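Local coordinates for carbohydrate binding protein, putative, CPB33A (Cellvibrio japonicus, PDB 5FJQ) that is the copper-dependent lytic polysaccharide monooxygenase module of a larger protein important for efficient use of chitin, and probably binds carbohydrate, at residues S9-C14 with A68-M73; Y104-I109 with L125-D130. One frame throughout, in Å; residues are numbered along the deposited sequence.

Contact 1 (S9-C14 with A68-M73)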
loop_
_atom_site.group_PDB
_atom_site.type_symbol
_atom_site.label_atom_id
_atom_site.label_comp_id
_atom_site.label_asym_id
_atom_site.label_seq_id
_atom_site.Cartn_x
_atom_site.Cartn_y
_atom_site.Cartn_z
ATOM N N SER A 9 -2.948 5.133 3.816
ATOM C CA SER A 9 -2.274 4.687 2.607
ATOM C C SER A 9 -2.521 5.787 1.601
ATOM O O SER A 9 -3.345 6.685 1.835
ATOM C CB SER A 9 -2.878 3.404 2.052
ATOM O OG SER A 9 -4.235 3.613 1.590
ATOM N N ARG A 10 -1.756 5.723 0.533
ATOM C CA ARG A 10 -1.791 6.707 -0.548
ATOM C C ARG A 10 -3.196 6.808 -1.188
ATOM O O ARG A 10 -3.627 7.928 -1.504
ATOM C CB ARG A 10 -0.780 6.307 -1.631
ATOM C CG ARG A 10 -0.447 7.460 -2.560
ATOM C CD ARG A 10 0.632 7.077 -3.515
ATOM N NE ARG A 10 1.943 6.929 -2.916
ATOM C CZ ARG A 10 2.988 6.525 -3.674
ATOM N NH1 ARG A 10 2.816 6.268 -4.981
ATOM N NH2 ARG A 10 4.201 6.413 -3.161
ATOM N N VAL A 11 -3.884 5.653 -1.386
ATOM C CA VAL A 11 -5.256 5.667 -1.963
ATOM C C VAL A 11 -6.187 6.405 -0.927
ATOM O O VAL A 11 -7.115 7.111 -1.297
ATOM C CB VAL A 11 -5.850 4.247 -2.357
ATOM C CG1 VAL A 11 -5.011 3.604 -3.462
ATOM C CG2 VAL A 11 -5.980 3.281 -1.140
ATOM N N ILE A 12 -5.836 6.351 0.352
ATOM C CA ILE A 12 -6.730 6.993 1.416
ATOM C C ILE A 12 -6.409 8.500 1.625
ATOM O O ILE A 12 -7.295 9.375 1.932
ATOM C CB ILE A 12 -6.589 6.318 2.837
ATOM C CG1 ILE A 12 -7.096 4.854 2.849
ATOM C CG2 ILE A 12 -7.328 7.167 3.922
ATOM C CD1 ILE A 12 -8.506 4.631 2.379
ATOM N N GLN A 13 -5.123 8.795 1.589
ATOM C CA GLN A 13 -4.670 10.181 1.571
ATOM C C GLN A 13 -5.339 10.919 0.407
ATOM O O GLN A 13 -5.973 11.973 0.558
ATOM C CB GLN A 13 -3.151 10.222 1.463
ATOM C CG GLN A 13 -2.415 9.817 2.772
ATOM C CD GLN A 13 -2.565 10.852 3.849
ATOM O OE1 GLN A 13 -3.381 11.753 3.713
ATOM N NE2 GLN A 13 -1.778 10.734 4.960
ATOM N N CYS A 14 -5.204 10.378 -0.751
ATOM C CA CYS A 14 -5.821 11.112 -1.882
ATOM C C CYS A 14 -7.385 11.073 -1.925
ATOM O O CYS A 14 -8.013 12.090 -2.303
ATOM C CB CYS A 14 -5.147 10.759 -3.178
ATOM S SG CYS A 14 -3.534 11.567 -3.506
ATOM N N ALA A 68 -6.086 0.173 -13.852
ATOM C CA ALA A 68 -5.901 1.457 -14.513
ATOM C C ALA A 68 -6.517 2.668 -13.775
ATOM O O ALA A 68 -6.001 3.810 -13.819
ATOM C CB ALA A 68 -6.385 1.367 -15.981
ATOM N N ASN A 69 -7.673 2.452 -13.174
ATOM C CA ASN A 69 -8.359 3.509 -12.434
ATOM C C ASN A 69 -7.581 3.922 -11.105
ATOM O O ASN A 69 -8.084 4.709 -10.307
ATOM C CB ASN A 69 -9.848 3.106 -12.175
ATOM C CG ASN A 69 -10.023 1.968 -11.153
ATOM O OD1 ASN A 69 -9.107 1.644 -10.367
ATOM N ND2 ASN A 69 -11.261 1.456 -11.042
ATOM N N LEU A 70 -6.366 3.397 -10.922
ATOM C CA LEU A 70 -5.466 3.800 -9.836
ATOM C C LEU A 70 -4.040 4.088 -10.344
ATOM O O LEU A 70 -3.118 4.265 -9.556
ATOM C CB LEU A 70 -5.361 2.716 -8.772
ATOM C CG LEU A 70 -6.645 2.327 -8.044
ATOM C CD1 LEU A 70 -6.443 0.996 -7.354
ATOM C CD2 LEU A 70 -7.141 3.418 -7.046
ATOM N N PHE A 71 -3.867 4.108 -11.645
ATOM C CA PHE A 71 -2.562 4.419 -12.255
ATOM C C PHE A 71 -1.956 5.753 -11.736
ATOM O O PHE A 71 -0.765 5.940 -11.789
ATOM C CB PHE A 71 -2.694 4.439 -13.766
ATOM C CG PHE A 71 -2.580 3.076 -14.427
ATOM C CD1 PHE A 71 -2.474 1.879 -13.663
ATOM C CD2 PHE A 71 -2.658 2.979 -15.824
ATOM C CE1 PHE A 71 -2.387 0.626 -14.283
ATOM C CE2 PHE A 71 -2.573 1.731 -16.452
ATOM C CZ PHE A 71 -2.441 0.556 -15.672
ATOM N N GLY A 72 -2.791 6.640 -11.159
ATOM C CA GLY A 72 -2.361 7.914 -10.609
ATOM C C GLY A 72 -1.490 7.620 -9.366
ATOM O O GLY A 72 -0.515 8.316 -9.098
ATOM N N MET A 73 -1.831 6.513 -8.700
ATOM C CA MET A 73 -1.097 5.978 -7.539
ATOM C C MET A 73 0.316 5.513 -7.839
ATOM O O MET A 73 1.126 5.390 -6.883
ATOM C CB MET A 73 -1.900 4.876 -6.786
ATOM C CG MET A 73 -3.279 5.323 -6.267
ATOM S SD MET A 73 -3.156 6.620 -5.021
ATOM C CE MET A 73 -3.364 8.074 -6.036
#
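Val11 and Met73 meet at the centre of this buried contact, CG1 of Val11 lying 3.7 Å from CG of Met73, with the two side chains crossing at about a right angle. Leu70 reaches the same valine methyl through its CD2 branch, so that CG1 touches two residues of the 3-10 segment 68-73. Met73 is bent at chi2 and again at chi3. The bends carry its thioether along the helix that starts at Arg10: SD lies 3.8 Å from CG of Arg10, and the terminal CE comes within 4.3 Å of CB of Cys14, one helical turn further on. Cys14 is itself tied to Cys27 by a disulfide.

Helix 10-17 follows strand 2-6 after a short link, and 68-73 lies between helix 53-56 and strand 83-84. Both belong to the long, mainly helix-and-loop excursion between strand 2-6 and strand 88-96, which stands beside the beta-sandwich core of this monooxygenase family. Ser9 N-caps the helix, its OG accepting a weak bond from N of Ile12.

Toward the polar edge, the methylene chain of Arg10 slides past Met73 in the opposite direction. With CG anti to the backbone N (chi1 -163°) and a bend at chi3, the guanidinium is brought to the backbone carbonyl of Met73, where NH1 lies 2.7 Å from O of Met73. That bond is weak because it is poorly aligned, 129° at the hydrogen, although the oxygen lies near the guanidinium plane. The stronger polar partner is Asp176, salt-bridged to NH2, while Trp80 makes a cation-pi contact with the same arginine.

Contact 2 (Y104-I109 with L125-D130)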
loop_
_atom_site.group_PDB
_atom_site.type_symbol
_atom_site.label_atom_id
_atom_site.label_comp_id
_atom_site.label_asym_id
_atom_site.label_seq_id
_atom_site.Cartn_x
_atom_site.Cartn_y
_atom_site.Cartn_z
ATOM N N TYR A 104 -1.017 -14.171 5.248
ATOM C CA TYR A 104 -0.178 -13.131 5.898
ATOM C C TYR A 104 -0.511 -11.691 5.545
ATOM O O TYR A 104 -1.070 -11.392 4.450
ATOM C CB TYR A 104 1.313 -13.343 5.562
ATOM C CG TYR A 104 1.642 -13.383 4.095
ATOM C CD1 TYR A 104 1.675 -12.202 3.318
ATOM C CD2 TYR A 104 2.010 -14.571 3.498
ATOM C CE1 TYR A 104 2.035 -12.234 1.985
ATOM C CE2 TYR A 104 2.374 -14.627 2.162
ATOM C CZ TYR A 104 2.371 -13.461 1.401
ATOM O OH TYR A 104 2.687 -13.552 0.090
ATOM N N PHE A 105 -0.142 -10.782 6.430
ATOM C CA PHE A 105 0.041 -9.373 6.012
ATOM C C PHE A 105 1.529 -9.143 6.058
ATOM O O PHE A 105 2.189 -9.343 7.156
ATOM C CB PHE A 105 -0.663 -8.353 6.955
ATOM C CG PHE A 105 -2.190 -8.420 6.903
ATOM C CD1 PHE A 105 -2.884 -9.374 7.645
ATOM C CD2 PHE A 105 -2.918 -7.589 6.040
ATOM C CE1 PHE A 105 -4.298 -9.477 7.603
ATOM C CE2 PHE A 105 -4.314 -7.687 5.992
ATOM C CZ PHE A 105 -5.002 -8.645 6.741
ATOM N N ARG A 106 2.070 -8.622 4.961
ATOM C CA ARG A 106 3.472 -8.264 4.938
ATOM C C ARG A 106 3.713 -6.800 4.642
ATOM O O ARG A 106 2.983 -6.174 3.845
ATOM C CB ARG A 106 4.260 -9.076 3.867
ATOM C CG ARG A 106 4.528 -10.490 4.289
ATOM C CD ARG A 106 5.212 -11.250 3.157
ATOM N NE ARG A 106 5.365 -12.633 3.612
ATOM C CZ ARG A 106 5.630 -13.680 2.822
ATOM N NH1 ARG A 106 5.698 -13.520 1.520
ATOM N NH2 ARG A 106 5.730 -14.907 3.332
ATOM N N TYR A 107 4.752 -6.274 5.300
ATOM C CA TYR A 107 5.220 -4.952 4.981
ATOM C C TYR A 107 6.632 -4.916 4.458
ATOM O O TYR A 107 7.556 -5.591 5.025
ATOM C CB TYR A 107 5.131 -4.042 6.202
ATOM C CG TYR A 107 3.716 -3.939 6.716
ATOM C CD1 TYR A 107 3.075 -5.057 7.258
ATOM C CD2 TYR A 107 3.012 -2.753 6.621
ATOM C CE1 TYR A 107 1.779 -4.972 7.771
ATOM C CE2 TYR A 107 1.719 -2.632 7.147
ATOM C CZ TYR A 107 1.100 -3.756 7.639
ATOM O OH TYR A 107 -0.151 -3.651 8.086
ATOM N N TYR A 108 6.820 -3.982 3.518
ATOM C CA TYR A 108 8.146 -3.711 2.895
ATOM C C TYR A 108 8.386 -2.236 2.982
ATOM O O TYR A 108 7.435 -1.444 3.250
ATOM C CB TYR A 108 8.173 -4.145 1.416
ATOM C CG TYR A 108 7.873 -5.590 1.236
ATOM C CD1 TYR A 108 6.554 -6.102 1.400
ATOM C CD2 TYR A 108 8.905 -6.478 0.866
ATOM C CE1 TYR A 108 6.308 -7.461 1.252
ATOM C CE2 TYR A 108 8.645 -7.804 0.707
ATOM C CZ TYR A 108 7.391 -8.284 0.879
ATOM O OH TYR A 108 7.261 -9.600 0.719
ATOM N N ILE A 109 9.639 -1.861 2.751
ATOM C CA ILE A 109 10.058 -0.450 2.742
ATOM C C ILE A 109 11.173 -0.234 1.727
ATOM O O ILE A 109 11.925 -1.178 1.420
ATOM C CB ILE A 109 10.475 0.088 4.148
ATOM C CG1 ILE A 109 10.595 1.624 4.087
ATOM C CG2 ILE A 109 11.786 -0.567 4.630
ATOM C CD1 ILE A 109 10.612 2.341 5.442
ATOM N N LEU A 125 12.149 -2.921 -2.516
ATOM C CA LEU A 125 11.449 -3.236 -1.297
ATOM C C LEU A 125 12.264 -4.220 -0.485
ATOM O O LEU A 125 12.842 -5.159 -0.988
ATOM C CB LEU A 125 10.103 -3.866 -1.585
ATOM C CG LEU A 125 9.121 -2.908 -2.222
ATOM C CD1 LEU A 125 7.875 -3.749 -2.356
ATOM C CD2 LEU A 125 8.946 -1.698 -1.262
ATOM N N GLN A 126 12.378 -3.909 0.772
ATOM C CA GLN A 126 13.010 -4.794 1.756
ATOM C C GLN A 126 11.887 -5.258 2.660
ATOM O O GLN A 126 11.137 -4.397 3.170
ATOM C CB GLN A 126 13.974 -3.915 2.538
ATOM C CG GLN A 126 14.412 -4.420 3.882
ATOM C CD GLN A 126 15.642 -3.674 4.285
ATOM O OE1 GLN A 126 15.579 -2.554 4.827
ATOM N NE2 GLN A 126 16.789 -4.255 3.959
ATOM N N LEU A 127 11.779 -6.563 2.934
ATOM C CA LEU A 127 10.821 -7.027 3.977
ATOM C C LEU A 127 11.037 -6.487 5.410
ATOM O O LEU A 127 12.096 -6.674 6.039
ATOM C CB LEU A 127 10.810 -8.546 4.085
ATOM C CG LEU A 127 9.691 -9.182 4.910
ATOM C CD1 LEU A 127 8.295 -9.025 4.240
ATOM C CD2 LEU A 127 10.006 -10.655 5.128
ATOM N N ILE A 128 9.997 -5.873 5.984
ATOM C CA ILE A 128 10.183 -5.367 7.292
ATOM C C ILE A 128 9.221 -5.988 8.336
ATOM O O ILE A 128 9.458 -5.860 9.550
ATOM C CB ILE A 128 10.344 -3.827 7.348
ATOM C CG1 ILE A 128 9.104 -3.059 6.812
ATOM C CG2 ILE A 128 11.726 -3.430 6.749
ATOM C CD1 ILE A 128 8.958 -1.655 7.411
ATOM N N HIS A 129 8.194 -6.686 7.838
ATOM C CA HIS A 129 7.240 -7.327 8.720
ATOM C C HIS A 129 6.455 -8.436 8.029
ATOM O O HIS A 129 6.003 -8.294 6.853
ATOM C CB HIS A 129 6.257 -6.273 9.333
ATOM C CG HIS A 129 5.350 -6.832 10.384
ATOM N ND1 HIS A 129 5.747 -6.972 11.703
ATOM C CD2 HIS A 129 4.084 -7.328 10.318
ATOM C CE1 HIS A 129 4.758 -7.498 12.404
ATOM N NE2 HIS A 129 3.737 -7.716 11.595
ATOM N N ASP A 130 6.166 -9.475 8.810
ATOM C CA ASP A 130 5.308 -10.576 8.363
ATOM C C ASP A 130 4.435 -10.963 9.539
ATOM O O ASP A 130 4.909 -11.305 10.679
ATOM C CB ASP A 130 6.160 -11.735 7.810
ATOM C CG ASP A 130 5.343 -12.860 7.218
ATOM O OD1 ASP A 130 4.208 -13.118 7.605
ATOM O OD2 ASP A 130 5.852 -13.525 6.327
#
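The Arg106 and Asp130 side chains leave neighbouring strands together and head in the same direction, yet their guanidinium and carboxylate planes stand 70° apart. NE of Arg106 gives a salt-bridging hydrogen bond of 2.9 Å to OD2 of Asp130, which lies near the guanidinium plane but is approached from above the carboxylate. The Tyr104 ring lies over one face of that guanidinium; Asp51 is salt-bridged to NH1 of Arg106 and hydrogen-bonded to the Tyr104 hydroxyl, which also meets His53. On the Arg106 face of the sheet, Leu127 places CD1 over the Tyr108 ring in a CH-pi contact, 3.9 Å from its centroid. Leu125, just before the strand, crosses Tyr108 at about a right angle.

Tyr107 and His129 extend together on the opposite face, their rings oblique at 74°. A classic beta bulge sets Ile128 and His129 against the single Tyr107, whose O accepts from N of Ile128 at 2.6 Å and from N of His129 at 3.1 Å. CG2 of Ile128 meets CG2 of Ile109 at 3.6 Å.

Strand 152-161 pairs with the other edge of 102-109, while strand 139-146 of the three-stranded sheet packs against Tyr107, Ile128 and His129 across the domain's beta-sandwich.

In the fold
From the N terminus, the chain leaves His1 of the copper site, runs through strand 2-6 and enters helix 10-17. Contact 1 closes the first long loop by bringing 68-73 back to that helix across 53 mostly irregular residues. Strands 83-84 and 88-96 follow, then the copper ligand His100, and contact 2 closes a shorter loop of 15 residues that contains no helix or strand. The two closures are in series, neither nested nor crossed, and lie on opposite sides of the chain's centre, with nearest atoms about 9 Å apart. Contact 1 folds the excursion after strand 2-6 back on its own first helix; contact 2 is a strand pairing within the sandwich.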